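Local coordinates for protein Cg9734-pa (Drosophila melanogaster, PDB 2BK9) that probably binds and carries oxygen as a globin, on a heme whose iron is held by two histidines, and may have peroxidase activity, at residues 6-11 with 125-130; 30-33 with 38-41. The protein carries 1 engineered substitution. One frame throughout, in Å; residues are numbered along the deposited sequence.

Contact 1. Residues 6-11 with 125-130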
loop_
_atom_site.group_PDB
_atom_site.type_symbol
_atom_site.label_atom_id
_atom_site.label_comp_id
_atom_site.label_asym_id
_atom_site.label_seq_id
_atom_site.Cartn_x
_atom_site.Cartn_y
_atom_site.Cartn_z
ATOM N N VAL A 6 15.113 -8.684 -5.091
ATOM C CA VAL A 6 13.859 -9.425 -5.164
ATOM C C VAL A 6 13.741 -10.406 -4.030
ATOM O O VAL A 6 12.705 -10.517 -3.383
ATOM C CB VAL A 6 13.736 -10.141 -6.501
ATOM C CG1 VAL A 6 12.575 -11.085 -6.505
ATOM C CG2 VAL A 6 13.651 -9.103 -7.634
ATOM N N GLN A 7 14.799 -11.157 -3.787
ATOM C CA GLN A 7 14.774 -12.151 -2.733
ATOM C C GLN A 7 14.580 -11.488 -1.389
ATOM O O GLN A 7 13.877 -12.005 -0.529
ATOM C CB GLN A 7 16.072 -12.985 -2.780
ATOM C CG GLN A 7 16.204 -13.998 -1.691
ATOM C CD GLN A 7 15.253 -15.213 -1.784
ATOM O OE1 GLN A 7 14.370 -15.281 -2.620
ATOM N NE2 GLN A 7 15.454 -16.187 -0.883
ATOM N N LEU A 8 15.246 -10.373 -1.158
ATOM C CA LEU A 8 15.099 -9.661 0.099
ATOM C C LEU A 8 13.650 -9.229 0.334
ATOM O O LEU A 8 13.122 -9.371 1.421
ATOM C CB LEU A 8 16.068 -8.480 0.088
ATOM C CG LEU A 8 16.196 -7.671 1.371
ATOM C CD1 LEU A 8 15.020 -6.611 1.450
ATOM C CD2 LEU A 8 16.362 -8.608 2.628
ATOM N N ILE A 9 13.030 -8.683 -0.696
ATOM C CA ILE A 9 11.610 -8.288 -0.584
ATOM C C ILE A 9 10.757 -9.525 -0.244
ATOM O O ILE A 9 9.962 -9.498 0.689
ATOM C CB ILE A 9 11.140 -7.623 -1.867
ATOM C CG1 ILE A 9 11.695 -6.185 -2.042
ATOM C CG2 ILE A 9 9.611 -7.498 -1.880
ATOM C CD1 ILE A 9 11.032 -5.012 -1.434
ATOM N N LYS A 10 10.948 -10.596 -0.975
ATOM C CA LYS A 10 10.144 -11.781 -0.724
ATOM C C LYS A 10 10.292 -12.298 0.689
ATOM O O LYS A 10 9.304 -12.602 1.361
ATOM C CB LYS A 10 10.414 -12.863 -1.756
ATOM C CG LYS A 10 9.861 -12.527 -3.116
ATOM C CD LYS A 10 10.047 -13.691 -4.071
ATOM C CE LYS A 10 9.401 -13.423 -5.394
ATOM N NZ LYS A 10 9.030 -14.746 -5.964
ATOM N N LYS A 11 11.518 -12.435 1.135
ATOM C CA LYS A 11 11.762 -13.026 2.433
ATOM C C LYS A 11 11.284 -12.097 3.561
ATOM O O LYS A 11 10.686 -12.566 4.511
ATOM C CB LYS A 11 13.219 -13.361 2.612
ATOM C CG LYS A 11 13.781 -14.468 1.730
ATOM C CD LYS A 11 12.988 -15.777 1.755
ATOM C CE LYS A 11 12.953 -16.405 3.135
ATOM N NZ LYS A 11 12.196 -17.665 3.154
ATOM N N GLU A 125 18.572 0.248 6.862
ATOM C CA GLU A 125 18.360 1.303 5.890
ATOM C C GLU A 125 18.425 0.802 4.472
ATOM O O GLU A 125 17.661 1.246 3.633
ATOM C CB GLU A 125 19.363 2.418 6.072
ATOM C CG GLU A 125 19.111 3.319 7.218
ATOM C CD GLU A 125 20.163 4.431 7.290
ATOM O OE1 GLU A 125 21.368 4.231 6.983
ATOM O OE2 GLU A 125 19.762 5.506 7.758
ATOM N N SER A 126 19.364 -0.093 4.172
ATOM C CA SER A 126 19.506 -0.606 2.819
ATOM C C SER A 126 18.284 -1.427 2.424
ATOM O O SER A 126 17.823 -1.344 1.296
ATOM C CB SER A 126 20.745 -1.474 2.727
ATOM O OG SER A 126 21.930 -0.716 2.888
ATOM N N GLN A 127 17.797 -2.249 3.346
ATOM C CA GLN A 127 16.614 -3.078 3.085
ATOM C C GLN A 127 15.379 -2.220 2.904
ATOM O O GLN A 127 14.565 -2.466 2.031
ATOM C CB GLN A 127 16.484 -4.083 4.226
ATOM C CG GLN A 127 17.720 -4.971 4.373
ATOM C CD GLN A 127 17.690 -5.835 5.597
ATOM O OE1 GLN A 127 17.108 -5.447 6.615
ATOM N NE2 GLN A 127 18.272 -7.028 5.505
ATOM N N ALA A 128 15.251 -1.188 3.723
ATOM C CA ALA A 128 14.137 -0.245 3.586
ATOM C C ALA A 128 14.211 0.462 2.244
ATOM O O ALA A 128 13.184 0.706 1.609
ATOM C CB ALA A 128 14.119 0.744 4.706
ATOM N N ALA A 129 15.422 0.803 1.770
ATOM C CA ALA A 129 15.575 1.420 0.488
ATOM C C ALA A 129 15.134 0.513 -0.641
ATOM O O ALA A 129 14.534 0.978 -1.611
ATOM C CB ALA A 129 17.008 1.870 0.289
ATOM N N THR A 130 15.388 -0.773 -0.526
ATOM C CA THR A 130 14.944 -1.717 -1.544
ATOM C C THR A 130 13.412 -1.723 -1.611
ATOM O O THR A 130 12.842 -1.698 -2.681
ATOM C CB THR A 130 15.497 -3.110 -1.233
ATOM O OG1 THR A 130 16.935 -3.030 -1.249
ATOM C CG2 THR A 130 15.041 -4.137 -2.216
#

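Contact 2. Residues 30-33 with 38-41. With HEM (protoporphyrin IX containing Fe), chain B.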
loop_
_atom_site.group_PDB
_atom_site.type_symbol
_atom_site.label_atom_id
_atom_site.label_comp_id
_atom_site.label_asym_id
_atom_site.label_seq_id
_atom_site.Cartn_x
_atom_site.Cartn_y
_atom_site.Cartn_z
ATOM N N GLN A 30 -2.642 4.024 11.135
ATOM C CA GLN A 30 -1.634 5.070 11.130
ATOM C C GLN A 30 -1.977 6.140 10.092
ATOM O O GLN A 30 -1.806 7.328 10.325
ATOM C CB GLN A 30 -0.219 4.481 10.896
ATOM C CG GLN A 30 0.852 5.575 10.835
ATOM C CD GLN A 30 2.300 5.188 10.570
ATOM O OE1 GLN A 30 3.149 6.084 10.390
ATOM N NE2 GLN A 30 2.643 3.913 10.593
ATOM N N PHE A 31 -2.434 5.684 8.935
ATOM C CA PHE A 31 -2.873 6.598 7.892
ATOM C C PHE A 31 -3.927 7.572 8.434
ATOM O O PHE A 31 -3.816 8.774 8.254
ATOM C CB PHE A 31 -3.382 5.752 6.757
ATOM C CG PHE A 31 -3.902 6.486 5.555
ATOM C CD1 PHE A 31 -3.119 7.383 4.831
ATOM C CD2 PHE A 31 -5.158 6.200 5.086
ATOM C CE1 PHE A 31 -3.586 7.968 3.683
ATOM C CE2 PHE A 31 -5.617 6.769 3.915
ATOM C CZ PHE A 31 -4.818 7.661 3.220
ATOM N N PHE A 32 -4.940 7.026 9.082
ATOM C CA PHE A 32 -6.023 7.879 9.565
ATOM C C PHE A 32 -5.638 8.699 10.797
ATOM O O PHE A 32 -6.163 9.784 10.991
ATOM C CB PHE A 32 -7.278 7.070 9.854
ATOM C CG PHE A 32 -7.858 6.397 8.668
ATOM C CD1 PHE A 32 -8.102 7.086 7.483
ATOM C CD2 PHE A 32 -8.209 5.052 8.721
ATOM C CE1 PHE A 32 -8.647 6.424 6.422
ATOM C CE2 PHE A 32 -8.777 4.416 7.644
ATOM C CZ PHE A 32 -9.021 5.105 6.521
ATOM N N ASN A 33 -4.742 8.172 11.624
ATOM C CA ASN A 33 -4.276 8.936 12.779
ATOM C C ASN A 33 -3.497 10.152 12.367
ATOM O O ASN A 33 -3.707 11.255 12.882
ATOM C CB ASN A 33 -3.411 7.993 13.640
ATOM C CG ASN A 33 -3.068 8.547 14.958
ATOM O OD1 ASN A 33 -3.824 9.313 15.541
ATOM N ND2 ASN A 33 -1.905 8.159 15.448
ATOM N N ASN A 38 -8.620 11.676 5.399
ATOM C CA ASN A 38 -8.873 10.524 4.572
ATOM C C ASN A 38 -10.037 9.658 5.093
ATOM O O ASN A 38 -10.660 8.968 4.315
ATOM C CB ASN A 38 -7.621 9.674 4.455
ATOM C CG ASN A 38 -6.529 10.390 3.701
ATOM O OD1 ASN A 38 -6.631 10.576 2.490
ATOM N ND2 ASN A 38 -5.495 10.837 4.425
ATOM N N LEU A 39 -10.318 9.713 6.400
ATOM C CA LEU A 39 -11.455 8.992 6.931
ATOM C C LEU A 39 -12.734 9.322 6.233
ATOM O O LEU A 39 -13.609 8.463 6.097
ATOM C CB LEU A 39 -11.691 9.391 8.392
ATOM C CG LEU A 39 -10.731 8.705 9.365
ATOM C CD1 LEU A 39 -10.761 9.418 10.742
ATOM C CD2 LEU A 39 -11.062 7.210 9.555
ATOM N N GLU A 40 -12.889 10.584 5.829
ATOM C CA GLU A 40 -14.131 11.056 5.291
ATOM C C GLU A 40 -14.493 10.376 3.988
ATOM O O GLU A 40 -15.665 10.428 3.578
ATOM C CB GLU A 40 -14.067 12.563 5.092
ATOM C CG GLU A 40 -13.842 13.372 6.367
ATOM C CD GLU A 40 -14.688 13.090 7.590
ATOM O OE1 GLU A 40 -15.921 12.995 7.517
ATOM O OE2 GLU A 40 -14.149 13.010 8.705
ATOM N N LYS A 41 -13.543 9.751 3.310
ATOM C CA LYS A 41 -13.815 9.066 2.063
ATOM C C LYS A 41 -14.556 7.744 2.273
ATOM O O LYS A 41 -15.084 7.197 1.334
ATOM C CB LYS A 41 -12.504 8.758 1.339
ATOM C CG LYS A 41 -11.691 9.945 0.937
ATOM C CD LYS A 41 -12.280 10.764 -0.132
ATOM C CE LYS A 41 -11.369 11.813 -0.703
ATOM N NZ LYS A 41 -12.023 12.585 -1.792
HETATM C CHA HEM B . -11.476 0.963 -2.243
HETATM C CHB HEM B . -7.060 -0.884 -2.710
HETATM C CHC HEM B . -5.279 3.265 -1.192
HETATM C CHD HEM B . -9.654 4.940 -0.295
HETATM C C1A HEM B . -10.425 0.143 -2.562
HETATM C C2A HEM B . -10.537 -1.126 -3.282
HETATM C C3A HEM B . -9.302 -1.654 -3.442
HETATM C C4A HEM B . -8.413 -0.738 -2.786
HETATM C CMA HEM B . -8.826 -2.952 -4.122
HETATM C CAA HEM B . -11.869 -1.706 -3.772
HETATM C CBA HEM B . -12.341 -0.988 -5.036
HETATM C CGA HEM B . -13.707 -1.535 -5.358
HETATM O O1A HEM B . -14.714 -1.108 -4.719
HETATM O O2A HEM B . -13.796 -2.388 -6.257
HETATM C C1B HEM B . -6.170 0.071 -2.280
HETATM C C2B HEM B . -4.743 -0.055 -2.386
HETATM C C3B HEM B . -4.243 1.120 -1.958
HETATM C C4B HEM B . -5.333 1.992 -1.645
HETATM C CMB HEM B . -4.027 -1.286 -2.867
HETATM C CAB HEM B . -2.830 1.561 -1.927
HETATM C CBB HEM B . -1.785 0.786 -1.704
HETATM C C1C HEM B . -6.287 4.099 -0.820
HETATM C C2C HEM B . -6.160 5.466 -0.327
HETATM C C3C HEM B . -7.375 5.917 -0.014
HETATM C C4C HEM B . -8.303 4.865 -0.343
HETATM C CMC HEM B . -4.832 6.213 -0.225
HETATM C CAC HEM B . -7.668 7.279 0.555
HETATM C CBC HEM B . -8.671 7.622 1.335
HETATM C C1D HEM B . -10.547 4.013 -0.720
HETATM C C2D HEM B . -11.937 4.185 -0.746
HETATM C C3D HEM B . -12.494 3.004 -1.309
HETATM C C4D HEM B . -11.360 2.177 -1.625
HETATM C CMD HEM B . -12.703 5.382 -0.211
HETATM C CAD HEM B . -13.959 2.741 -1.536
HETATM C CBD HEM B . -14.630 2.226 -0.301
HETATM C CGD HEM B . -16.095 1.976 -0.473
HETATM O O1D HEM B . -16.786 1.696 0.536
HETATM O O2D HEM B . -16.593 2.048 -1.627
HETATM N NA HEM B . -9.115 0.369 -2.302
HETATM N NB HEM B . -6.527 1.343 -1.817
HETATM N NC HEM B . -7.615 3.758 -0.824
HETATM N ND HEM B . -10.208 2.796 -1.269
HETATM FE FE HEM B . -8.386 2.043 -1.530
#

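Contact 1. Residues 6-11 with 125-130
Leu8 is where helix 3-17 first meets the start of helix 125-143, and it does so with both methyl groups of its fork. CD2 lies 3.8 Å from NE2 of Gln127, a contact of methyl against amide and not a polar bond, while CD1 sits 4.0 Å from Gln127 CB. The two side chains run at roughly a right angle, so the leucine fork lies across the extended glutamine chain. Turning CG of Leu8 away from its own nitrogen (chi1 -174°) is what carries the fork over to the other helix. CD1 also looks, more loosely, at the methyl of Thr130. Both Leu8 and Gln127 are modelled in two conformers, so these distances belong to one of them. Within its own helix the carbonyl of Leu8 is hydrogen-bonded to Thr12 OG1, one turn on, and Gln127 N is bonded to OD1 of Asp124 just ahead of its helix.

Ile9 follows, one residue deeper, and it is buried. Its CB does not point straight at the partner helix, but the chain beyond it swings nearer: CG1 meets the threonine methyl, 3.9 Å from Thr130 CG2, while CD1 rests against the backbone carbonyl, 4.0 Å from Thr130 O. This residue too has a second conformer. Isoleucine and threonine slide past each other in opposite directions. Ile73, Leu76, Trp131 and Leu134 pack round Ile9 as well, while Met1 touches Thr130.

The axes of the two segments pass 10.0 Å apart at a signed angle of -94°. This near-perpendicular van der Waals packing joins the first and last helices of the globin fold, conventionally A and H, far from the heme.

Contact 2. Residues 30-33 with 38-41
Phe31 and Phe32, near the end of helix 20-34, pack against Asn38 and Leu39 of the short 3-10 turn that follows, the B-to-C corner of the globin fold beside the heme.

The apolar part belongs to Phe32 and Leu39. One face of the Phe32 ring receives CD2 of Leu39 in a CH-pi contact, 3.6 Å from the ring centroid and 18° off its normal. The methyl is displaced toward the CG side, with CD2 3.4 Å from Phe32 CG. Leu39 has a second deposited conformer, so this contact describes one of two. Farther round the ring, Phe32 CE1 reaches the backbone of Asn38, and Leu52 touches both Phe32 and Leu39. With an alanine here in place of the Phe32 ring, the leucine methyl is likely to lose its aromatic seat, leaving a gap in the corner. Phe32 lies about 6 Å, side chain to side chain, from the axial ligand His61.

Phe31 and Asn38 make the tight amide-to-ring contact. Phe31 CZ comes to 3.3 Å from Asn38 CG, with the ring and amide planes 23° apart and the side chains crossing at about a right angle. With CG of Phe31 trans to the backbone nitrogen (chi1 180°), the ring reaches forward to this amide.

Polar bonds fix how that amide is turned: its OD1 is hydrogen-bonded to Ser105 OG, while ND2 is bonded to Phe35 O and Gln108 OE1. The buried group thus has partners at both ends, tying the corner to helix 103-120.

Three of these residues also touch the heme. Lys41, whose NZ bonds to the carbonyls of Arg99 and Thr100, sets its CB and CG against the heme methyl CMD and vinyl carbon CBC. Asn38 OD1 lies 3.8 Å from CBC, and Phe31 CZ is 3.7 Å from the heme methyl CMC.

In the fold
From the N terminus, helix 3-17 supplies the first half of contact 1, and its second half arrives only with helix 125-143, so this contact closes a loop of more than a hundred residues. Contact 2 lies wholly inside that loop: helix 20-34 follows helix 3-17 directly, and the chain turns back on it within five residues. The two are therefore nested, not crossed. They do not touch; their centres are about 28 Å apart, on opposite sides of the chain's centre. The long-range contact joins the first and last helices of the globin fold, while the local one shapes the corner that lines the heme pocket.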